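PDB 6PON: adherence and virulence protein A from Streptococcus pneumoniae, which binds fibronectin and probably takes part in the adherence and virulence of pneumococci. Local coordinates for residues H9-V12 with E13-S17; E179-F182 with E183-T187; Q200-G203 with R204-N208; N208-E211 with R212-S216. All blocks are in the same frame, centred on the assembly; numbering follows the deposited sequence.

Overall arrangement
The N-terminal helix 5-19 carries contact 1, one turn set against the next, and its outer sides meet strands 58-61 and 87-93. Far along the chain, after both larger antiparallel sheets, contact 2 lies on the short helix 178-187, its centre about 29 Å from that of contact 1. Contact 3 then starts helix 204-225 from the loop after helix 192-198, and contact 4 follows on the same helix, sharing Asn208 with it. None spans a long loop, and the four run in series without nesting or crossing. Leu202 CD2 packs on Leu210 CD2 between contacts 3 and 4, and all four contacts touch the second subunit.

Contact 1 (H9-V12 with E13-S17); sequences HHIV and EELRS
Val12 and Arg16 meet one helical turn apart, the arginine passing across the valine at an angle, with NH2 4.0 Å from Val12 CG1. Arg16 CG lies anti to the backbone N (chi1 -162°), and the chain bends at chi3, so that the guanidinium curls back over the preceding turn. Val12 O faces one side of this flat group, 3.9 Å above its plane and offset toward the rim, while the Glu13 carboxylate comes to the edge. There Arg16 NH1 forms a salt bridge with Glu13 OE2 at 2.7 Å. NE bonds to Ile91 O, so the group is held by both an acidic residue on its own helix and the backbone of strand 87-93.

On another side of the helix the Ile11 and Leu15 side chains touch, CG1 to CG at 4.3 Å. Leu15 CG also presses on Ile11 O, the carbonyl that takes the Leu15 N-H at 2.9 Å. The extended Glu14 crosses Ile11 at an angle, with OE1 3.9 Å from Ile11 CG1; its OE2 accepts from Leu255 N of the second subunit. Leu15 packs on Ile59 and Leu61 of strand 58-61. These i to i+3 and i to i+4 pairings, with Arg16 N bonded to Val12 O at 2.9 Å, are those of a regular alpha-helix, here the N-terminal helix 5-19 lying between beta strands and the partner subunit.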
loop_
_atom_site.group_PDB
_atom_site.type_symbol
_atom_site.label_atom_id
_atom_site.label_comp_id
_atom_site.label_asym_id
_atom_site.label_seq_id
_atom_site.Cartn_x
_atom_site.Cartn_y
_atom_site.Cartn_z
ATOM N N HIS B 9 -21.267 10.288 7.079
ATOM C CA HIS B 9 -20.768 11.052 5.940
ATOM C C HIS B 9 -21.516 10.681 4.675
ATOM O O HIS B 9 -21.835 11.551 3.854
ATOM C CB HIS B 9 -19.262 10.829 5.763
ATOM C CG HIS B 9 -18.694 11.439 4.513
ATOM N ND1 HIS B 9 -17.903 12.568 4.528
ATOM C CD2 HIS B 9 -18.786 11.063 3.216
ATOM C CE1 HIS B 9 -17.546 12.870 3.293
ATOM N NE2 HIS B 9 -18.067 11.970 2.477
ATOM N N HIS B 10 -21.826 9.392 4.508
ATOM C CA HIS B 10 -22.525 8.966 3.302
ATOM C C HIS B 10 -23.984 9.398 3.325
ATOM O O HIS B 10 -24.475 9.987 2.354
ATOM C CB HIS B 10 -22.390 7.453 3.118
ATOM C CG HIS B 10 -21.040 7.038 2.621
ATOM N ND1 HIS B 10 -20.796 6.713 1.303
ATOM C CD2 HIS B 10 -19.851 6.935 3.259
ATOM C CE1 HIS B 10 -19.522 6.406 1.158
ATOM N NE2 HIS B 10 -18.924 6.542 2.328
ATOM N N ILE B 11 -24.696 9.139 4.426
ATOM C CA ILE B 11 -26.135 9.388 4.388
ATOM C C ILE B 11 -26.446 10.883 4.392
ATOM O O ILE B 11 -27.481 11.306 3.861
ATOM C CB ILE B 11 -26.864 8.665 5.538
ATOM C CG1 ILE B 11 -28.381 8.654 5.246
ATOM C CG2 ILE B 11 -26.554 9.333 6.875
ATOM C CD1 ILE B 11 -29.182 7.595 6.010
ATOM N N VAL B 12 -25.567 11.709 4.962
ATOM C CA VAL B 12 -25.896 13.126 5.035
ATOM C C VAL B 12 -25.844 13.739 3.647
ATOM O O VAL B 12 -26.535 14.729 3.371
ATOM C CB VAL B 12 -24.974 13.857 6.026
ATOM C CG1 VAL B 12 -23.606 14.029 5.440
ATOM C CG2 VAL B 12 -25.556 15.216 6.387
ATOM N N GLU B 13 -25.068 13.137 2.738
ATOM C CA GLU B 13 -25.086 13.572 1.344
ATOM C C GLU B 13 -26.429 13.271 0.681
ATOM O O GLU B 13 -26.952 14.106 -0.072
ATOM C CB GLU B 13 -23.936 12.918 0.576
ATOM C CG GLU B 13 -23.857 13.398 -0.852
ATOM C CD GLU B 13 -23.511 14.873 -0.935
ATOM O OE1 GLU B 13 -24.203 15.627 -1.655
ATOM O OE2 GLU B 13 -22.538 15.316 -0.292
ATOM N N GLU B 14 -27.002 12.085 0.952
ATOM C CA GLU B 14 -28.346 11.755 0.469
ATOM C C GLU B 14 -29.392 12.695 1.061
ATOM O O GLU B 14 -30.317 13.136 0.365
ATOM C CB GLU B 14 -28.730 10.311 0.824
ATOM C CG GLU B 14 -27.865 9.186 0.255
ATOM C CD GLU B 14 -28.367 7.794 0.681
ATOM O OE1 GLU B 14 -29.285 7.713 1.546
ATOM O OE2 GLU B 14 -27.855 6.786 0.140
ATOM N N LEU B 15 -29.306 12.949 2.372
ATOM C CA LEU B 15 -30.303 13.800 3.009
ATOM C C LEU B 15 -30.226 15.197 2.425
ATOM O O LEU B 15 -31.252 15.834 2.179
ATOM C CB LEU B 15 -30.103 13.835 4.528
ATOM C CG LEU B 15 -30.151 12.520 5.316
ATOM C CD1 LEU B 15 -29.865 12.738 6.801
ATOM C CD2 LEU B 15 -31.468 11.826 5.134
ATOM N N ARG B 16 -29.010 15.661 2.141
ATOM C CA ARG B 16 -28.837 16.982 1.560
ATOM C C ARG B 16 -29.568 17.084 0.228
ATOM O O ARG B 16 -30.432 17.958 0.041
ATOM C CB ARG B 16 -27.351 17.269 1.394
ATOM C CG ARG B 16 -27.011 18.716 1.220
ATOM C CD ARG B 16 -25.510 18.876 1.076
ATOM N NE ARG B 16 -24.800 18.710 2.341
ATOM C CZ ARG B 16 -23.929 17.737 2.609
ATOM N NH1 ARG B 16 -23.644 16.815 1.702
ATOM N NH2 ARG B 16 -23.332 17.690 3.796
ATOM N N SER B 17 -29.272 16.167 -0.696
ATOM C CA SER B 17 -29.830 16.301 -2.032
ATOM C C SER B 17 -31.316 15.955 -2.075
ATOM O O SER B 17 -32.008 16.360 -3.017
ATOM C CB SER B 17 -29.035 15.443 -3.029
ATOM O OG SER B 17 -29.575 14.144 -3.173
#

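Contact 2 (E179-F182 with E183-T187); sequences EKLF and EILQT
Successive turns of the alpha-helix 178-187 meet here through i to i+4 pairs, led by Phe182 and Gln186. The amide of Gln186 stands almost upright to the phenyl ring, their planes 86° apart, and OE1 is 3.6 Å from Phe182 CE1. With CG anti to the backbone N in both residues (chi1 -166° in Phe182), the two side chains lie on the same side of the helix and cross at an angle, the amide oxygen coming to the ring edge. Gln186 NE2 is bonded to Glu211 OE2 of the second subunit, which would favour this rotation of the amide.

Leu181 and Leu185 form an apolar pair on the buried side, CG to CD1 at 3.8 Å. Across the dimer interface they pack on Phe222 and Leu219 of the second subunit respectively, making this helix a part of the interface. Ile184 covers Lys180 O with CG1 at 3.2 Å, and the same carbonyl accepts the Ile184 N-H.

On the exposed side Lys180 bends at chi2 toward the extended Glu183; the ion pair is long, NZ to OE1 3.9 Å. Near the C-terminal end, Glu183 O takes both the N-H and the hydroxyl of Thr187, from opposite faces of its plane, with OG1 at 2.8 Å.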
loop_
_atom_site.group_PDB
_atom_site.type_symbol
_atom_site.label_atom_id
_atom_site.label_comp_id
_atom_site.label_asym_id
_atom_site.label_seq_id
_atom_site.Cartn_x
_atom_site.Cartn_y
_atom_site.Cartn_z
ATOM N N GLU B 179 0.718 14.901 3.354
ATOM C CA GLU B 179 1.938 14.859 4.145
ATOM C C GLU B 179 1.696 14.208 5.502
ATOM O O GLU B 179 2.454 13.323 5.929
ATOM C CB GLU B 179 2.471 16.282 4.285
ATOM C CG GLU B 179 3.361 16.562 5.473
ATOM C CD GLU B 179 3.467 18.064 5.720
ATOM O OE1 GLU B 179 2.980 18.842 4.850
ATOM O OE2 GLU B 179 4.024 18.458 6.780
ATOM N N LYS B 180 0.632 14.627 6.191
ATOM C CA LYS B 180 0.305 14.040 7.486
ATOM C C LYS B 180 -0.089 12.574 7.343
ATOM O O LYS B 180 0.304 11.734 8.168
ATOM C CB LYS B 180 -0.813 14.843 8.153
ATOM C CG LYS B 180 -1.119 14.409 9.572
ATOM C CD LYS B 180 0.090 14.618 10.453
ATOM C CE LYS B 180 -0.261 14.521 11.926
ATOM N NZ LYS B 180 0.898 14.924 12.801
ATOM N N LEU B 181 -0.835 12.239 6.280
ATOM C CA LEU B 181 -1.322 10.872 6.121
ATOM C C LEU B 181 -0.182 9.907 5.841
ATOM O O LEU B 181 -0.169 8.788 6.366
ATOM C CB LEU B 181 -2.372 10.809 5.003
ATOM C CG LEU B 181 -2.968 9.435 4.653
ATOM C CD1 LEU B 181 -3.616 8.777 5.871
ATOM C CD2 LEU B 181 -3.963 9.546 3.509
ATOM N N PHE B 182 0.773 10.322 5.004
ATOM C CA PHE B 182 1.924 9.481 4.684
ATOM C C PHE B 182 2.729 9.167 5.941
ATOM O O PHE B 182 3.028 8.003 6.231
ATOM C CB PHE B 182 2.786 10.190 3.630
ATOM C CG PHE B 182 3.808 9.313 2.970
ATOM C CD1 PHE B 182 5.034 9.070 3.582
ATOM C CD2 PHE B 182 3.564 8.764 1.720
ATOM C CE1 PHE B 182 5.992 8.277 2.969
ATOM C CE2 PHE B 182 4.509 7.961 1.102
ATOM C CZ PHE B 182 5.727 7.719 1.728
ATOM N N GLU B 183 3.073 10.204 6.704
ATOM C CA GLU B 183 3.763 10.035 7.981
ATOM C C GLU B 183 3.043 9.033 8.874
ATOM O O GLU B 183 3.667 8.124 9.439
ATOM C CB GLU B 183 3.878 11.399 8.671
ATOM C CG GLU B 183 4.148 11.374 10.175
ATOM C CD GLU B 183 3.983 12.759 10.824
ATOM O OE1 GLU B 183 4.073 12.834 12.076
ATOM O OE2 GLU B 183 3.771 13.764 10.088
ATOM N N ILE B 184 1.723 9.194 9.012
ATOM C CA ILE B 184 0.931 8.277 9.829
ATOM C C ILE B 184 1.043 6.853 9.306
ATOM O O ILE B 184 1.160 5.900 10.082
ATOM C CB ILE B 184 -0.539 8.734 9.879
ATOM C CG1 ILE B 184 -0.665 10.031 10.679
ATOM C CG2 ILE B 184 -1.403 7.661 10.486
ATOM C CD1 ILE B 184 -2.056 10.596 10.692
ATOM N N LEU B 185 0.973 6.678 7.990
ATOM C CA LEU B 185 0.997 5.332 7.442
ATOM C C LEU B 185 2.403 4.744 7.421
ATOM O O LEU B 185 2.547 3.519 7.419
ATOM C CB LEU B 185 0.409 5.324 6.034
ATOM C CG LEU B 185 -1.034 5.773 5.891
ATOM C CD1 LEU B 185 -1.332 5.994 4.422
ATOM C CD2 LEU B 185 -2.015 4.755 6.515
ATOM N N GLN B 186 3.431 5.594 7.428
ATOM C CA GLN B 186 4.804 5.113 7.471
ATOM C C GLN B 186 5.200 4.649 8.862
ATOM O O GLN B 186 5.988 3.708 9.001
ATOM C CB GLN B 186 5.754 6.214 7.015
ATOM C CG GLN B 186 7.224 5.800 6.963
ATOM C CD GLN B 186 7.983 6.663 5.989
ATOM O OE1 GLN B 186 7.829 7.874 6.003
ATOM N NE2 GLN B 186 8.769 6.057 5.122
ATOM N N THR B 187 4.679 5.302 9.893
ATOM C CA THR B 187 5.181 5.132 11.247
ATOM C C THR B 187 4.173 4.553 12.233
ATOM O O THR B 187 4.587 3.857 13.164
ATOM C CB THR B 187 5.673 6.472 11.808
ATOM O OG1 THR B 187 4.553 7.345 11.991
ATOM C CG2 THR B 187 6.704 7.119 10.858
#

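Contact 3 (Q200-G203 with R204-N208); sequences QGLG and RDTAN
This is a helix start: Gly203 occupies the N-cap position where the loop after helix 192-198 turns into helix 204-225. Gly203 O accepts the first i to i+4 bond, from Ala207 N at 2.9 Å, and Ala207 CB sits close beside the same oxygen, at 3.4 Å. Having no side chain of its own, Gly203 cannot cap the turn through one; its N-H and the hydroxyl of Thr206 instead share a carboxylate oxygen, Asp4 OD2, which ties the N-terminal residues to the new helix.

Thr206 OG1 lies anti to the carbonyl carbon (chi1 -59°), where it reaches Asp4 OD2, while CG2 meets Leu202 CG at 4.2 Å. Asp205 takes the conformation with CG between the backbone N and the carbonyl carbon (chi1 56°), which brings OD1 back over the start of the helix, 3.9 Å from Gly203 C, where it accepts from Ser2 N.

Leu202 leans on Pro173 of the same chain and Phe226 of the second subunit, and Phe244 of that subunit packs on Asp205 and Thr206. Arg204 and Ala207 pack on Gln196 of helix 192-198, whose NE2 also bonds to Leu202 O, holding the loop against the preceding helix.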
loop_
_atom_site.group_PDB
_atom_site.type_symbol
_atom_site.label_atom_id
_atom_site.label_comp_id
_atom_site.label_asym_id
_atom_site.label_seq_id
_atom_site.Cartn_x
_atom_site.Cartn_y
_atom_site.Cartn_z
ATOM N N GLN B 200 -11.178 10.330 13.391
ATOM C CA GLN B 200 -12.493 10.679 13.906
ATOM C C GLN B 200 -13.583 9.984 13.100
ATOM O O GLN B 200 -13.541 9.975 11.868
ATOM C CB GLN B 200 -12.671 12.196 13.821
ATOM C CG GLN B 200 -13.973 12.725 14.351
ATOM C CD GLN B 200 -14.133 14.205 14.059
ATOM O OE1 GLN B 200 -13.626 14.705 13.054
ATOM N NE2 GLN B 200 -14.836 14.915 14.943
ATOM N N GLY B 201 -14.564 9.420 13.796
ATOM C CA GLY B 201 -15.742 8.924 13.113
ATOM C C GLY B 201 -15.620 7.525 12.568
ATOM O O GLY B 201 -16.316 7.175 11.605
ATOM N N LEU B 202 -14.752 6.709 13.153
ATOM C CA LEU B 202 -14.520 5.338 12.719
ATOM C C LEU B 202 -15.074 4.413 13.791
ATOM O O LEU B 202 -14.508 4.323 14.885
ATOM C CB LEU B 202 -13.030 5.096 12.480
ATOM C CG LEU B 202 -12.529 5.355 11.052
ATOM C CD1 LEU B 202 -13.103 6.629 10.451
ATOM C CD2 LEU B 202 -11.000 5.357 10.979
ATOM N N GLY B 203 -16.207 3.761 13.499
ATOM C CA GLY B 203 -16.682 2.680 14.339
ATOM C C GLY B 203 -15.743 1.493 14.258
ATOM O O GLY B 203 -14.811 1.457 13.457
ATOM N N ARG B 204 -15.990 0.485 15.101
ATOM C CA ARG B 204 -15.040 -0.627 15.175
ATOM C C ARG B 204 -15.110 -1.494 13.915
ATOM O O ARG B 204 -14.074 -1.917 13.386
ATOM C CB ARG B 204 -15.271 -1.438 16.463
ATOM C CG ARG B 204 -14.927 -2.934 16.383
ATOM C CD ARG B 204 -15.239 -3.752 17.668
ATOM N NE ARG B 204 -16.643 -3.701 18.098
ATOM C CZ ARG B 204 -17.653 -4.363 17.529
ATOM N NH1 ARG B 204 -17.460 -5.116 16.443
ATOM N NH2 ARG B 204 -18.867 -4.226 18.042
ATOM N N ASP B 205 -16.309 -1.711 13.371
ATOM C CA ASP B 205 -16.402 -2.481 12.133
ATOM C C ASP B 205 -15.752 -1.744 10.969
ATOM O O ASP B 205 -14.999 -2.344 10.191
ATOM C CB ASP B 205 -17.855 -2.827 11.812
ATOM C CG ASP B 205 -18.774 -1.601 11.725
ATOM O OD1 ASP B 205 -18.556 -0.576 12.422
ATOM O OD2 ASP B 205 -19.751 -1.692 10.947
ATOM N N THR B 206 -16.023 -0.447 10.834
ATOM C CA THR B 206 -15.318 0.366 9.847
ATOM C C THR B 206 -13.807 0.228 10.011
ATOM O O THR B 206 -13.081 0.036 9.031
ATOM C CB THR B 206 -15.748 1.837 9.975
ATOM O OG1 THR B 206 -17.161 1.935 9.780
ATOM C CG2 THR B 206 -15.067 2.712 8.938
ATOM N N ALA B 207 -13.315 0.299 11.252
ATOM C CA ALA B 207 -11.873 0.269 11.452
ATOM C C ALA B 207 -11.290 -1.113 11.199
ATOM O O ALA B 207 -10.127 -1.226 10.784
ATOM C CB ALA B 207 -11.518 0.742 12.852
ATOM N N ASN B 208 -12.054 -2.177 11.453
ATOM C CA ASN B 208 -11.550 -3.493 11.081
ATOM C C ASN B 208 -11.389 -3.581 9.579
ATOM O O ASN B 208 -10.382 -4.106 9.082
ATOM C CB ASN B 208 -12.474 -4.603 11.583
ATOM C CG ASN B 208 -12.406 -4.779 13.077
ATOM O OD1 ASN B 208 -11.438 -4.368 13.701
ATOM N ND2 ASN B 208 -13.446 -5.381 13.667
#

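Contact 4 (N208-E211 with R212-S216); sequences NELE and RILVS
Glu209 and Arg212 run side by side in the same direction, forming an i to i+3 salt bridge on the alpha-helix 204-225. Arg212 NH2 gives a nearly straight bond (164°) to Glu209 OE2 at 2.9 Å, and NE makes a weak one to OE1 at 3.3 Å. The carboxylate lies at the guanidinium edge, but the planes are 41° apart: OE2 is in the plane of the arginine while NH2 reaches it from above the carboxylate plane. The bend of Glu209 at chi2 (71°), matched by that of Arg212 at chi3, brings the two groups together.

The backbone beneath is satisfied in helical fashion. Asn208 O takes the N-H of Arg212 at 2.8 Å, Glu209 O that of Ile213, Leu210 O that of Leu214 and Glu211 O that of Val215. Glu211 extends in the other direction, where OE1 accepts from Ala192 N, the first residue of helix 192-198. Glu211 OE1 thereby links helix 204-225 to the start of helix 192-198. Val215, one turn on, packs on Phe182 of the second subunit.

Phe225 of the second subunit packs on Leu210 and Ile213. Leu210 CG meets Leu214 CD1 at 4.1 Å, while Ile213 crosses Glu209 at an angle and sets its CD1 3.7 Å from OE2, the oxygen already held by Arg212 NH2.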
loop_
_atom_site.group_PDB
_atom_site.type_symbol
_atom_site.label_atom_id
_atom_site.label_comp_id
_atom_site.label_asym_id
_atom_site.label_seq_id
_atom_site.Cartn_x
_atom_site.Cartn_y
_atom_site.Cartn_z
ATOM N N ASN B 208 -12.054 -2.177 11.453
ATOM C CA ASN B 208 -11.550 -3.493 11.081
ATOM C C ASN B 208 -11.389 -3.581 9.579
ATOM O O ASN B 208 -10.382 -4.106 9.082
ATOM C CB ASN B 208 -12.474 -4.603 11.583
ATOM C CG ASN B 208 -12.406 -4.779 13.077
ATOM O OD1 ASN B 208 -11.438 -4.368 13.701
ATOM N ND2 ASN B 208 -13.446 -5.381 13.667
ATOM N N GLU B 209 -12.367 -3.050 8.841
ATOM C CA GLU B 209 -12.307 -3.082 7.385
ATOM C C GLU B 209 -11.135 -2.264 6.875
ATOM O O GLU B 209 -10.391 -2.717 6.003
ATOM C CB GLU B 209 -13.615 -2.566 6.784
ATOM C CG GLU B 209 -13.561 -2.399 5.265
ATOM C CD GLU B 209 -13.538 -3.723 4.510
ATOM O OE1 GLU B 209 -13.645 -4.788 5.160
ATOM O OE2 GLU B 209 -13.441 -3.699 3.262
ATOM N N LEU B 210 -10.941 -1.064 7.419
ATOM C CA LEU B 210 -9.786 -0.272 7.028
ATOM C C LEU B 210 -8.490 -0.998 7.374
ATOM O O LEU B 210 -7.585 -1.097 6.533
ATOM C CB LEU B 210 -9.831 1.101 7.683
ATOM C CG LEU B 210 -8.767 2.085 7.186
ATOM C CD1 LEU B 210 -8.762 2.186 5.661
ATOM C CD2 LEU B 210 -8.912 3.472 7.833
ATOM N N GLU B 211 -8.376 -1.509 8.609
ATOM C CA GLU B 211 -7.191 -2.284 8.964
ATOM C C GLU B 211 -6.956 -3.402 7.955
ATOM O O GLU B 211 -5.830 -3.596 7.480
ATOM C CB GLU B 211 -7.294 -2.875 10.377
ATOM C CG GLU B 211 -6.099 -3.831 10.707
ATOM C CD GLU B 211 -6.194 -4.578 12.054
ATOM O OE1 GLU B 211 -6.902 -4.138 12.982
ATOM O OE2 GLU B 211 -5.521 -5.622 12.190
ATOM N N ARG B 212 -8.018 -4.135 7.601
ATOM C CA ARG B 212 -7.863 -5.230 6.650
ATOM C C ARG B 212 -7.419 -4.722 5.291
ATOM O O ARG B 212 -6.649 -5.391 4.595
ATOM C CB ARG B 212 -9.168 -6.001 6.500
ATOM C CG ARG B 212 -9.028 -7.232 5.633
ATOM C CD ARG B 212 -10.380 -7.656 5.072
ATOM N NE ARG B 212 -10.978 -6.595 4.260
ATOM C CZ ARG B 212 -10.714 -6.402 2.969
ATOM N NH1 ARG B 212 -9.857 -7.205 2.345
ATOM N NH2 ARG B 212 -11.295 -5.400 2.308
ATOM N N ILE B 213 -7.892 -3.542 4.900
ATOM C CA ILE B 213 -7.575 -3.021 3.582
ATOM C C ILE B 213 -6.099 -2.686 3.489
ATOM O O ILE B 213 -5.438 -3.019 2.499
ATOM C CB ILE B 213 -8.458 -1.804 3.281
ATOM C CG1 ILE B 213 -9.863 -2.279 2.927
ATOM C CG2 ILE B 213 -7.833 -0.920 2.201
ATOM C CD1 ILE B 213 -10.850 -1.132 2.710
ATOM N N LEU B 214 -5.559 -2.038 4.521
ATOM C CA LEU B 214 -4.170 -1.610 4.478
ATOM C C LEU B 214 -3.235 -2.815 4.554
ATOM O O LEU B 214 -2.225 -2.869 3.846
ATOM C CB LEU B 214 -3.897 -0.605 5.605
ATOM C CG LEU B 214 -4.748 0.666 5.646
ATOM C CD1 LEU B 214 -4.740 1.369 7.027
ATOM C CD2 LEU B 214 -4.300 1.632 4.572
ATOM N N VAL B 215 -3.577 -3.803 5.390
ATOM C CA VAL B 215 -2.842 -5.067 5.424
ATOM C C VAL B 215 -2.817 -5.707 4.042
ATOM O O VAL B 215 -1.749 -5.996 3.484
ATOM C CB VAL B 215 -3.460 -6.008 6.470
ATOM C CG1 VAL B 215 -3.012 -7.452 6.239
ATOM C CG2 VAL B 215 -3.086 -5.526 7.871
ATOM N N SER B 216 -3.993 -5.899 3.458
ATOM C CA SER B 216 -4.084 -6.505 2.137
ATOM C C SER B 216 -3.317 -5.699 1.089
ATOM O O SER B 216 -2.661 -6.272 0.216
ATOM C CB SER B 216 -5.555 -6.658 1.746
ATOM O OG SER B 216 -5.666 -7.170 0.432
#